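Local coordinates for trehalose-6-phosphate phosphatase (Candida albicans, PDB 5DXI), which belongs to the trehalose-phosphatase family of the HAD clan and holds magnesium and beryllium trifluoride in a shared pocket, at residues K61-I66 / H201-K206; E193-L198 / N242-I247; L8-L13 / L291-L296. One frame throughout, in Å; residues are numbered along the deposited sequence.

Contact 1 (K61-I66 / H201-K206)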
loop_
_atom_site.group_PDB
_atom_site.type_symbol
_atom_site.label_atom_id
_atom_site.label_comp_id
_atom_site.label_asym_id
_atom_site.label_seq_id
_atom_site.Cartn_x
_atom_site.Cartn_y
_atom_site.Cartn_z
ATOM N N LYS A 61 -19.140 -1.954 11.336
ATOM C CA LYS A 61 -18.388 -0.734 11.645
ATOM C C LYS A 61 -17.101 -0.642 10.826
ATOM O O LYS A 61 -16.534 0.444 10.661
ATOM C CB LYS A 61 -18.036 -0.653 13.136
ATOM C CG LYS A 61 -19.215 -0.485 14.083
ATOM C CD LYS A 61 -18.743 -0.487 15.536
ATOM C CE LYS A 61 -19.905 -0.293 16.505
ATOM N NZ LYS A 61 -19.547 -0.639 17.916
ATOM N N ASN A 62 -16.656 -1.778 10.297
ATOM C CA ASN A 62 -15.368 -1.845 9.615
ATOM C C ASN A 62 -15.472 -1.824 8.090
ATOM O O ASN A 62 -16.328 -2.490 7.509
ATOM C CB ASN A 62 -14.618 -3.102 10.042
ATOM C CG ASN A 62 -14.224 -3.077 11.506
ATOM O OD1 ASN A 62 -14.211 -2.023 12.144
ATOM N ND2 ASN A 62 -13.914 -4.247 12.050
ATOM N N GLN A 63 -14.586 -1.062 7.457
ATOM C CA GLN A 63 -14.373 -1.123 6.012
ATOM C C GLN A 63 -12.902 -1.440 5.757
ATOM O O GLN A 63 -12.009 -0.746 6.263
ATOM C CB GLN A 63 -14.747 0.192 5.333
ATOM C CG GLN A 63 -16.219 0.550 5.384
ATOM C CD GLN A 63 -17.061 -0.430 4.600
ATOM O OE1 GLN A 63 -17.000 -0.468 3.371
ATOM N NE2 GLN A 63 -17.847 -1.235 5.307
ATOM N N ILE A 64 -12.638 -2.488 4.991
ATOM C CA ILE A 64 -11.259 -2.902 4.770
ATOM C C ILE A 64 -10.858 -2.813 3.305
ATOM O O ILE A 64 -11.564 -3.313 2.424
ATOM C CB ILE A 64 -11.024 -4.336 5.251
ATOM C CG1 ILE A 64 -11.419 -4.483 6.721
ATOM C CG2 ILE A 64 -9.568 -4.738 5.029
ATOM C CD1 ILE A 64 -11.473 -5.943 7.163
ATOM N N TRP A 65 -9.713 -2.188 3.049
ATOM C CA TRP A 65 -9.190 -2.070 1.695
ATOM C C TRP A 65 -7.776 -2.629 1.587
ATOM O O TRP A 65 -6.917 -2.371 2.450
ATOM C CB TRP A 65 -9.215 -0.605 1.241
ATOM C CG TRP A 65 -10.576 -0.192 0.802
ATOM C CD1 TRP A 65 -11.651 0.053 1.603
ATOM C CD2 TRP A 65 -11.017 0.009 -0.540
ATOM N NE1 TRP A 65 -12.735 0.399 0.842
ATOM C CE2 TRP A 65 -12.377 0.371 -0.480
ATOM C CE3 TRP A 65 -10.394 -0.081 -1.789
ATOM C CZ2 TRP A 65 -13.127 0.655 -1.621
ATOM C CZ3 TRP A 65 -11.139 0.190 -2.924
ATOM C CH2 TRP A 65 -12.491 0.560 -2.834
ATOM N N ILE A 66 -7.561 -3.420 0.535
ATOM C CA ILE A 66 -6.239 -3.891 0.162
ATOM C C ILE A 66 -5.726 -3.005 -0.969
ATOM O O ILE A 66 -6.316 -2.965 -2.049
ATOM C CB ILE A 66 -6.242 -5.364 -0.288
ATOM C CG1 ILE A 66 -7.083 -6.231 0.675
ATOM C CG2 ILE A 66 -4.814 -5.867 -0.463
ATOM C CD1 ILE A 66 -6.638 -6.173 2.127
ATOM N N HIS A 201 -14.460 10.716 2.615
ATOM C CA HIS A 201 -15.563 10.064 1.914
ATOM C C HIS A 201 -16.522 9.511 2.964
ATOM O O HIS A 201 -16.084 9.051 4.017
ATOM C CB HIS A 201 -15.029 8.941 1.011
ATOM C CG HIS A 201 -15.984 8.495 -0.054
ATOM N ND1 HIS A 201 -16.255 9.253 -1.175
ATOM C CD2 HIS A 201 -16.701 7.354 -0.190
ATOM C CE1 HIS A 201 -17.116 8.608 -1.942
ATOM N NE2 HIS A 201 -17.399 7.449 -1.371
ATOM N N PRO A 202 -17.835 9.548 2.688
ATOM C CA PRO A 202 -18.768 8.993 3.671
ATOM C C PRO A 202 -18.504 7.513 3.949
ATOM O O PRO A 202 -18.452 6.699 3.024
ATOM C CB PRO A 202 -20.135 9.178 3.002
ATOM C CG PRO A 202 -19.935 10.278 2.005
ATOM C CD PRO A 202 -18.526 10.116 1.518
ATOM N N HIS A 203 -18.269 7.182 5.213
ATOM C CA HIS A 203 -18.058 5.796 5.639
ATOM C C HIS A 203 -19.347 4.988 5.475
ATOM O O HIS A 203 -20.409 5.442 5.900
ATOM C CB HIS A 203 -17.597 5.767 7.094
ATOM C CG HIS A 203 -17.195 4.417 7.594
ATOM N ND1 HIS A 203 -18.096 3.503 8.099
ATOM C CD2 HIS A 203 -15.971 3.856 7.735
ATOM C CE1 HIS A 203 -17.444 2.424 8.498
ATOM N NE2 HIS A 203 -16.152 2.615 8.290
ATOM N N GLY A 204 -19.303 3.827 4.839
ATOM C CA GLY A 204 -18.285 3.412 3.898
ATOM C C GLY A 204 -19.048 3.244 2.575
ATOM O O GLY A 204 -19.390 2.142 2.147
ATOM N N ALA A 205 -19.339 4.382 1.951
ATOM C CA ALA A 205 -20.079 4.481 0.696
ATOM C C ALA A 205 -19.193 4.188 -0.507
ATOM O O ALA A 205 -17.967 4.304 -0.429
ATOM C CB ALA A 205 -20.698 5.864 0.561
ATOM N N LYS A 206 -19.810 3.778 -1.611
ATOM C CA LYS A 206 -19.056 3.508 -2.823
ATOM C C LYS A 206 -18.461 4.795 -3.386
ATOM O O LYS A 206 -18.876 5.897 -3.016
ATOM C CB LYS A 206 -19.951 2.840 -3.874
ATOM C CG LYS A 206 -20.388 1.428 -3.505
ATOM C CD LYS A 206 -21.141 0.771 -4.647
ATOM C CE LYS A 206 -21.554 -0.655 -4.296
ATOM N NZ LYS A 206 -21.687 -1.521 -5.508
#
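Gln63 lays its CG over one face of the His203 imidazole, a CH-pi contact in which CG stands 3.9 Å from the centroid of the His203 ring and 28° off the ring normal. The pair joins strand 62-67 of the parallel core of this HAD-type Rossmann-like fold to the loop between helix 191-199 and strand 227-232. The Gln63 side chain sets out beside its backbone N and then bends at chi2, which turns the amide aside and lays the CG methylene, not the polar end, over the ring. Amide and ring planes stand 81° apart, so the two flat groups are nearly perpendicular and do not stack.

At the edge of the imidazole lies the backbone of Lys61: its O is 3.1 Å from His203 CE1, near the ring plane. The same oxygen is 3.2 Å from His203 NE2, but the angle there is too poor for a hydrogen bond. That nitrogen is instead bonded to the carbonyl of Arg23, on the neighbouring strand 23-27, which fixes the rotation of the ring. His203 gets there with CG anti to its backbone N (chi1 -173°), carrying the imidazole across to the start of the strand.

Next to it the chain turns through a cis peptide between His203 and Gly204, and Gly204 CA packs 3.8 Å from Gln63 CG. The turn is tied within the loop by Ala205 N to Pro202 O. A second imidazole closes it on the far side from the strand: His201 NE2 donates to Lys206 O at 2.7 Å, with the oxygen almost in the ring plane and the donor well above the plane of the Lys206 carbonyl.

Contact 2 (E193-L198 / N242-I247)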
loop_
_atom_site.group_PDB
_atom_site.type_symbol
_atom_site.label_atom_id
_atom_site.label_comp_id
_atom_site.label_asym_id
_atom_site.label_seq_id
_atom_site.Cartn_x
_atom_site.Cartn_y
_atom_site.Cartn_z
ATOM N N GLU A 193 -3.467 8.930 -3.340
ATOM C CA GLU A 193 -4.750 9.337 -3.916
ATOM C C GLU A 193 -5.870 8.416 -3.467
ATOM O O GLU A 193 -6.979 8.862 -3.147
ATOM C CB GLU A 193 -4.700 9.310 -5.446
ATOM C CG GLU A 193 -4.274 10.586 -6.091
ATOM C CD GLU A 193 -5.126 11.761 -5.656
ATOM O OE1 GLU A 193 -6.377 11.705 -5.799
ATOM O OE2 GLU A 193 -4.526 12.726 -5.157
ATOM N N ILE A 194 -5.578 7.120 -3.487
ATOM C CA ILE A 194 -6.541 6.105 -3.067
ATOM C C ILE A 194 -6.969 6.365 -1.624
ATOM O O ILE A 194 -8.162 6.345 -1.302
ATOM C CB ILE A 194 -5.958 4.659 -3.187
ATOM C CG1 ILE A 194 -5.460 4.382 -4.606
ATOM C CG2 ILE A 194 -6.989 3.605 -2.794
ATOM C CD1 ILE A 194 -6.556 4.440 -5.664
ATOM N N VAL A 195 -5.986 6.597 -0.759
ATOM C CA VAL A 195 -6.264 6.811 0.647
ATOM C C VAL A 195 -7.130 8.072 0.837
ATOM O O VAL A 195 -8.094 8.062 1.608
ATOM C CB VAL A 195 -4.961 6.923 1.453
ATOM C CG1 VAL A 195 -5.253 7.458 2.832
ATOM C CG2 VAL A 195 -4.289 5.543 1.527
ATOM N N LYS A 196 -6.807 9.133 0.102
ATOM C CA LYS A 196 -7.625 10.356 0.130
ATOM C C LYS A 196 -9.072 10.068 -0.302
ATOM O O LYS A 196 -10.022 10.542 0.328
ATOM C CB LYS A 196 -7.001 11.441 -0.758
ATOM C CG LYS A 196 -7.802 12.736 -0.857
ATOM C CD LYS A 196 -6.960 13.866 -1.475
ATOM C CE LYS A 196 -6.765 13.686 -2.978
ATOM N NZ LYS A 196 -5.806 14.680 -3.564
ATOM N N ARG A 197 -9.241 9.278 -1.359
ATOM C CA ARG A 197 -10.578 8.975 -1.859
ATOM C C ARG A 197 -11.389 8.117 -0.897
ATOM O O ARG A 197 -12.624 8.138 -0.932
ATOM C CB ARG A 197 -10.498 8.283 -3.218
ATOM C CG ARG A 197 -10.130 9.232 -4.347
ATOM C CD ARG A 197 -9.891 8.446 -5.618
ATOM N NE ARG A 197 -9.417 9.292 -6.708
ATOM C CZ ARG A 197 -10.021 9.355 -7.890
ATOM N NH1 ARG A 197 -11.102 8.623 -8.110
ATOM N NH2 ARG A 197 -9.545 10.136 -8.848
ATOM N N LEU A 198 -10.696 7.383 -0.034
ATOM C CA LEU A 198 -11.349 6.465 0.898
ATOM C C LEU A 198 -11.616 7.108 2.241
ATOM O O LEU A 198 -12.635 6.832 2.880
ATOM C CB LEU A 198 -10.506 5.209 1.092
ATOM C CG LEU A 198 -10.406 4.278 -0.114
ATOM C CD1 LEU A 198 -9.436 3.117 0.163
ATOM C CD2 LEU A 198 -11.796 3.744 -0.532
ATOM N N ASN A 242 1.933 9.566 3.990
ATOM C CA ASN A 242 1.948 11.006 3.753
ATOM C C ASN A 242 0.527 11.561 3.610
ATOM O O ASN A 242 0.216 12.592 4.177
ATOM C CB ASN A 242 2.777 11.343 2.515
ATOM C CG ASN A 242 4.227 11.633 2.838
ATOM O OD1 ASN A 242 4.547 12.378 3.781
ATOM N ND2 ASN A 242 5.124 11.055 2.046
ATOM N N SER A 243 -0.329 10.883 2.843
ATOM C CA SER A 243 -1.714 11.347 2.693
ATOM C C SER A 243 -2.422 11.388 4.034
ATOM O O SER A 243 -3.139 12.351 4.330
ATOM C CB SER A 243 -2.519 10.477 1.717
ATOM O OG SER A 243 -2.141 10.775 0.391
ATOM N N LEU A 244 -2.229 10.349 4.841
ATOM C CA LEU A 244 -2.829 10.338 6.174
ATOM C C LEU A 244 -2.304 11.453 7.077
ATOM O O LEU A 244 -3.077 12.065 7.818
ATOM C CB LEU A 244 -2.601 8.995 6.854
ATOM C CG LEU A 244 -3.458 7.852 6.334
ATOM C CD1 LEU A 244 -3.006 6.580 7.009
ATOM C CD2 LEU A 244 -4.945 8.109 6.603
ATOM N N ASN A 245 -1.000 11.707 7.039
ATOM C CA ASN A 245 -0.437 12.805 7.830
ATOM C C ASN A 245 -1.021 14.156 7.419
ATOM O O ASN A 245 -1.334 14.996 8.259
ATOM C CB ASN A 245 1.083 12.837 7.699
ATOM C CG ASN A 245 1.749 11.646 8.362
ATOM O OD1 ASN A 245 1.186 11.023 9.274
ATOM N ND2 ASN A 245 2.950 11.312 7.897
ATOM N N GLU A 246 -1.142 14.366 6.116
ATOM C CA GLU A 246 -1.712 15.600 5.591
ATOM C C GLU A 246 -3.173 15.780 6.002
ATOM O O GLU A 246 -3.593 16.872 6.373
ATOM C CB GLU A 246 -1.570 15.615 4.075
ATOM C CG GLU A 246 -0.115 15.678 3.633
ATOM C CD GLU A 246 0.037 15.721 2.125
ATOM O OE1 GLU A 246 -0.951 15.416 1.412
ATOM O OE2 GLU A 246 1.149 16.063 1.662
ATOM N N ILE A 247 -3.947 14.703 5.946
ATOM C CA ILE A 247 -5.343 14.772 6.349
ATOM C C ILE A 247 -5.450 15.074 7.847
ATOM O O ILE A 247 -6.254 15.911 8.272
ATOM C CB ILE A 247 -6.083 13.471 6.002
ATOM C CG1 ILE A 247 -6.262 13.379 4.486
ATOM C CG2 ILE A 247 -7.428 13.418 6.705
ATOM C CD1 ILE A 247 -6.673 11.988 3.978
#
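Val195 and Leu244 cross at about a right angle between helices 191-199 and 235-253, two helices of the HAD-type Rossmann-like fold. The local axes come within 9.1 Å of each other and their N-to-C directions differ by 42°. Val195 presents one branch: CG1, anti to the backbone N (chi1 167°), reaches Leu244 CD2 at 3.8 Å. Leu244 answers with the side of its branch point as well, its CG lying 4.0 Å from the same Val195 CG1. Behind this pair Val195 also rests on Leu26 of strand 23-27, which links the helix contact to the sheet.

Ser243 has its CB directed toward the other helix, 4.2 Å from Val195 CG1. Its hydroxyl has two weak hydrogen bonds: one to Gly192 O spans the two helices, the other, to Asp239 O, stays within its own. One turn on, Ile247 extends CD1 to the backbone of Lys196, ending 4.3 Å from its CA.

The charged end of Lys196 swings away from this apolar seam and back along its own helix, where NZ donates to Glu193 OE2 at 2.8 Å, on the syn side and 15° out of the carboxylate plane.

Contact 3 (L8-L13 / L291-L296)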
loop_
_atom_site.group_PDB
_atom_site.type_symbol
_atom_site.label_atom_id
_atom_site.label_comp_id
_atom_site.label_asym_id
_atom_site.label_seq_id
_atom_site.Cartn_x
_atom_site.Cartn_y
_atom_site.Cartn_z
ATOM N N LEU A 8 4.916 0.112 17.546
ATOM C CA LEU A 8 3.486 0.401 17.647
ATOM C C LEU A 8 2.977 0.131 19.055
ATOM O O LEU A 8 3.297 -0.895 19.653
ATOM C CB LEU A 8 2.684 -0.447 16.640
ATOM C CG LEU A 8 1.153 -0.326 16.700
ATOM C CD1 LEU A 8 0.677 1.106 16.424
ATOM C CD2 LEU A 8 0.492 -1.329 15.739
ATOM N N ASN A 9 2.191 1.066 19.572
ATOM C CA ASN A 9 1.525 0.931 20.861
ATOM C C ASN A 9 0.235 0.104 20.688
ATOM O O ASN A 9 -0.845 0.649 20.495
ATOM C CB ASN A 9 1.228 2.330 21.422
ATOM C CG ASN A 9 0.695 2.313 22.848
ATOM O OD1 ASN A 9 0.131 1.323 23.312
ATOM N ND2 ASN A 9 0.871 3.433 23.550
ATOM N N ARG A 10 0.359 -1.215 20.754
ATOM C CA ARG A 10 -0.778 -2.073 20.446
ATOM C C ARG A 10 -1.973 -1.893 21.403
ATOM O O ARG A 10 -3.109 -1.842 20.938
ATOM C CB ARG A 10 -0.323 -3.534 20.392
ATOM C CG ARG A 10 0.807 -3.744 19.385
ATOM C CD ARG A 10 1.083 -5.206 19.112
ATOM N NE ARG A 10 2.460 -5.445 18.686
ATOM C CZ ARG A 10 2.915 -6.636 18.311
ATOM N NH1 ARG A 10 2.081 -7.676 18.285
ATOM N NH2 ARG A 10 4.184 -6.792 17.950
ATOM N N PRO A 11 -1.730 -1.756 22.730
ATOM C CA PRO A 11 -2.886 -1.519 23.615
ATOM C C PRO A 11 -3.681 -0.256 23.301
ATOM O O PRO A 11 -4.915 -0.295 23.364
ATOM C CB PRO A 11 -2.243 -1.433 25.000
ATOM C CG PRO A 11 -1.067 -2.362 24.889
ATOM C CD PRO A 11 -0.519 -2.095 23.508
ATOM N N LEU A 12 -2.993 0.838 22.974
ATOM C CA LEU A 12 -3.667 2.065 22.563
ATOM C C LEU A 12 -4.449 1.835 21.268
ATOM O O LEU A 12 -5.587 2.282 21.139
ATOM C CB LEU A 12 -2.660 3.215 22.376
ATOM C CG LEU A 12 -3.216 4.488 21.714
ATOM C CD1 LEU A 12 -4.387 5.042 22.499
ATOM C CD2 LEU A 12 -2.152 5.567 21.528
ATOM N N LEU A 13 -3.830 1.153 20.309
ATOM C CA LEU A 13 -4.504 0.889 19.038
ATOM C C LEU A 13 -5.815 0.153 19.317
ATOM O O LEU A 13 -6.876 0.517 18.784
ATOM C CB LEU A 13 -3.616 0.079 18.084
ATOM C CG LEU A 13 -4.203 -0.101 16.678
ATOM C CD1 LEU A 13 -4.201 1.234 15.923
ATOM C CD2 LEU A 13 -3.431 -1.135 15.910
ATOM N N LEU A 291 -0.026 -9.471 11.734
ATOM C CA LEU A 291 -1.167 -10.358 11.953
ATOM C C LEU A 291 -1.499 -10.494 13.446
ATOM O O LEU A 291 -2.676 -10.594 13.818
ATOM C CB LEU A 291 -0.911 -11.739 11.333
ATOM C CG LEU A 291 -0.587 -11.702 9.836
ATOM C CD1 LEU A 291 -0.598 -13.117 9.213
ATOM C CD2 LEU A 291 -1.516 -10.759 9.097
ATOM N N GLU A 292 -0.474 -10.474 14.298
ATOM C CA GLU A 292 -0.701 -10.474 15.745
ATOM C C GLU A 292 -1.571 -9.290 16.120
ATOM O O GLU A 292 -2.579 -9.439 16.815
ATOM C CB GLU A 292 0.619 -10.406 16.524
ATOM C CG GLU A 292 1.528 -11.616 16.362
ATOM C CD GLU A 292 2.883 -11.419 17.023
ATOM O OE1 GLU A 292 3.143 -10.320 17.579
ATOM O OE2 GLU A 292 3.709 -12.358 16.966
ATOM N N THR A 293 -1.195 -8.117 15.611
ATOM C CA THR A 293 -1.906 -6.882 15.908
ATOM C C THR A 293 -3.318 -6.903 15.342
ATOM O O THR A 293 -4.275 -6.516 16.022
ATOM C CB THR A 293 -1.149 -5.638 15.359
ATOM O OG1 THR A 293 0.177 -5.598 15.895
ATOM C CG2 THR A 293 -1.871 -4.364 15.736
ATOM N N LEU A 294 -3.461 -7.334 14.091
ATOM C CA LEU A 294 -4.800 -7.398 13.505
ATOM C C LEU A 294 -5.632 -8.472 14.227
ATOM O O LEU A 294 -6.837 -8.286 14.483
ATOM C CB LEU A 294 -4.723 -7.661 11.990
ATOM C CG LEU A 294 -4.006 -6.562 11.186
ATOM C CD1 LEU A 294 -3.984 -6.882 9.700
ATOM C CD2 LEU A 294 -4.653 -5.195 11.427
ATOM N N GLY A 295 -4.983 -9.589 14.544
ATOM C CA GLY A 295 -5.605 -10.646 15.325
ATOM C C GLY A 295 -6.106 -10.138 16.665
ATOM O O GLY A 295 -7.203 -10.479 17.103
ATOM N N LEU A 296 -5.295 -9.298 17.304
ATOM C CA LEU A 296 -5.663 -8.665 18.561
ATOM C C LEU A 296 -6.946 -7.859 18.423
ATOM O O LEU A 296 -7.876 -8.007 19.215
ATOM C CB LEU A 296 -4.534 -7.742 19.041
ATOM C CG LEU A 296 -4.834 -6.973 20.330
ATOM C CD1 LEU A 296 -4.845 -7.951 21.504
ATOM C CD2 LEU A 296 -3.877 -5.790 20.569
#
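The Arg10 guanidinium has Thr293 OG1 over one face and Glu292 OE1 at its edge. The edge partner is the strong one: NH1 of Arg10 donates to OE1 of Glu292 at 2.9 Å in a nearly straight hydrogen bond (176° at the hydrogen) that is part of a salt bridge. The acceptor lies 3° from the guanidinium plane, and the bond uses the anti lone pair of OE1, the one turned away from the other oxygen. The carboxylate plane is tilted 36° to the guanidinium, and NH2 of Arg10 stays 3.7 Å from OE1, so the pairing is through a single bond and not a two-pronged one.

Running extended from CG to NE, the arginine chain crosses Thr293 at a slant, with OG1 of Thr293 3.4 Å from Arg10 CD. That hydroxyl is bonded to the carbonyl of Gln289 within its own helix, a turn earlier, and is merely touched by the arginine. The methyl of Thr293 is the other branch: with CG2 anti to the backbone N, it meets Leu13 CD2 at 3.6 Å and Leu8 CD2 at 3.8 Å, the Leu13 side chain crossing it at about a right angle. Leu296 reaches the backbone of Arg10, its CD2 4.0 Å from Arg10 O.

Asn9 is the N-cap of helix 10-19, its OD1 accepting from Leu12 N. The arrangement is helix-to-helix packing between the two ends of the chain: helix 10-19 lies against the last helix, 287-298, beside edge strand 282-284 of the HAD-type Rossmann-like core.

Contacts 1 and 2 are neighbours: their centres lie 14 Å apart and they meet directly, Trp65 CE2 of strand 62-67 packing 3.4 Å from Leu198 CD2 of helix 191-199. The loop 201-206 follows that helix directly, so the chain runs from contact 2 into contact 1. Contact 3 stands apart, about 20 Å from contact 1 and 22 Å from contact 2 between centres, and joins the two ends of the chain, with both other contacts lying between its segments in sequence. Contact 2 stands well back from the metal site of Asp28, Asp30 and Asp233: the Val195 side chain is about 11 Å from the beryllium trifluoride and about 13 Å from the magnesium, while Lys191, at the start of helix 191-199, lines the beryllium trifluoride pocket.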